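Local atomic coordinates of GDSL-like Lipase (PDB entry 3P94), a protein that is a GDSL-like serine hydrolase that probably cleaves ester bonds of lipids, possibly as a lysophospholipase. Residues D34-W37 with T42-I45. Residues are numbered along the deposited sequence; the frame is centred on the assembly and turned at random.
Sequences DGWW and TFFI
Trp36 lies against both Phe43 and Phe44, and its side chain can be followed outward from one to the other. Its CB is 3.8 Å from CZ of Phe44, with CE2 of that ring equally near, and its CG is still near the same two carbons. From CD1 on, the indole passes to Phe43: NE1 sits 3.6 Å from Phe43 CD2, Trp36 CE2 lies over the Phe43 CD2-CE2 bond, and Trp36 CZ2 meets Phe43 CE2 at 3.6 Å, while Trp36 CH2 reaches Phe43 CE2 and CZ. Planes only 4° apart, with the centroids of the Trp36 five-membered ring and the Phe43 ring separated by 4.3 Å, define an offset stack. This aromatic cluster joins helices 36-39 and 43-47, in the connection between the first two strands in sequence of the parallel, flavodoxin-like sheet of an SGNH hydrolase. Phe43 has CG anti to the backbone N (chi1 170°), which swings the phenyl toward the indole. Phe44 instead directs an edge at the Trp36 face, the planes inclined at 72°, and also meets Trp37, whose backbone N is 4.0 Å from Phe44 CE2, near the phenyl plane. Replacing Trp36 by an alanine would probably leave Phe43 without its stacking partner and open a gap beside helix 185-202, where Tyr188 stacks on the indole and Met191 and Val195 touch it. On the sheet side, Phe44 packs against Phe49 and meets Phe27 edge-to-face.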
# COMPACT_ATOMS: atom_id res chain seq x y z
N ASP A 34 -1.48 7.81 1.30
CA ASP A 34 -2.08 9.03 1.88
C ASP A 34 -1.39 10.34 1.38
O ASP A 34 -2.02 11.39 1.32
CB ASP A 34 -2.05 8.98 3.43
CG ASP A 34 -3.16 9.76 4.13
OD1 ASP A 34 -4.00 10.37 3.43
OD2 ASP A 34 -3.22 9.71 5.37
N GLY A 35 -0.12 10.26 0.99
CA GLY A 35 0.63 11.40 0.49
C GLY A 35 0.46 11.68 -0.99
O GLY A 35 0.93 12.70 -1.50
N TRP A 36 -0.23 10.78 -1.70
CA TRP A 36 -0.43 10.89 -3.13
C TRP A 36 -1.36 12.05 -3.49
O TRP A 36 -1.01 12.81 -4.40
CB TRP A 36 -0.96 9.57 -3.72
CG TRP A 36 -0.54 9.29 -5.14
CD1 TRP A 36 -0.37 10.20 -6.14
CD2 TRP A 36 -0.26 8.01 -5.71
NE1 TRP A 36 0.05 9.57 -7.29
CE2 TRP A 36 0.13 8.22 -7.05
CE3 TRP A 36 -0.23 6.70 -5.19
CZ2 TRP A 36 0.52 7.16 -7.89
CZ3 TRP A 36 0.12 5.65 -6.03
CH2 TRP A 36 0.48 5.88 -7.36
N TRP A 37 -2.53 12.20 -2.81
CA TRP A 37 -3.47 13.30 -3.12
C TRP A 37 -2.80 14.71 -2.95
O TRP A 37 -2.88 15.47 -3.90
CB TRP A 37 -4.77 13.21 -2.30
CG TRP A 37 -5.76 14.28 -2.64
CD1 TRP A 37 -6.71 14.24 -3.62
CD2 TRP A 37 -5.87 15.58 -2.04
NE1 TRP A 37 -7.39 15.44 -3.67
CE2 TRP A 37 -6.90 16.27 -2.71
CE3 TRP A 37 -5.20 16.22 -0.98
CZ2 TRP A 37 -7.27 17.59 -2.37
CZ3 TRP A 37 -5.58 17.51 -0.63
CH2 TRP A 37 -6.61 18.17 -1.31
N THR A 42 -5.59 15.31 -8.54
CA THR A 42 -6.57 14.71 -9.46
C THR A 42 -6.21 13.27 -9.90
O THR A 42 -6.96 12.71 -10.69
CB THR A 42 -6.79 15.59 -10.69
OG1 THR A 42 -5.59 15.65 -11.47
CG2 THR A 42 -7.29 16.99 -10.34
N PHE A 43 -5.11 12.65 -9.37
CA PHE A 43 -4.69 11.29 -9.75
C PHE A 43 -5.81 10.25 -9.61
O PHE A 43 -6.04 9.45 -10.52
CB PHE A 43 -3.44 10.81 -8.98
CG PHE A 43 -3.14 9.34 -9.19
CD1 PHE A 43 -2.80 8.85 -10.44
CD2 PHE A 43 -3.27 8.43 -8.14
CE1 PHE A 43 -2.56 7.49 -10.64
CE2 PHE A 43 -3.04 7.06 -8.34
CZ PHE A 43 -2.69 6.60 -9.59
N PHE A 44 -6.46 10.23 -8.45
CA PHE A 44 -7.50 9.23 -8.21
C PHE A 44 -8.77 9.57 -8.99
O PHE A 44 -9.31 8.68 -9.64
CB PHE A 44 -7.79 9.10 -6.71
CG PHE A 44 -6.57 8.68 -5.92
CD1 PHE A 44 -6.16 7.35 -5.88
CD2 PHE A 44 -5.80 9.63 -5.24
CE1 PHE A 44 -5.03 6.97 -5.15
CE2 PHE A 44 -4.64 9.24 -4.54
CZ PHE A 44 -4.27 7.91 -4.50
N ILE A 45 -9.22 10.83 -8.95
CA ILE A 45 -10.45 11.28 -9.60
C ILE A 45 -10.40 11.08 -11.14
O ILE A 45 -11.38 10.59 -11.69
CB ILE A 45 -10.76 12.76 -9.20
CG1 ILE A 45 -11.36 12.86 -7.78
CG2 ILE A 45 -11.58 13.49 -10.21
CD1 ILE A 45 -10.89 14.17 -6.98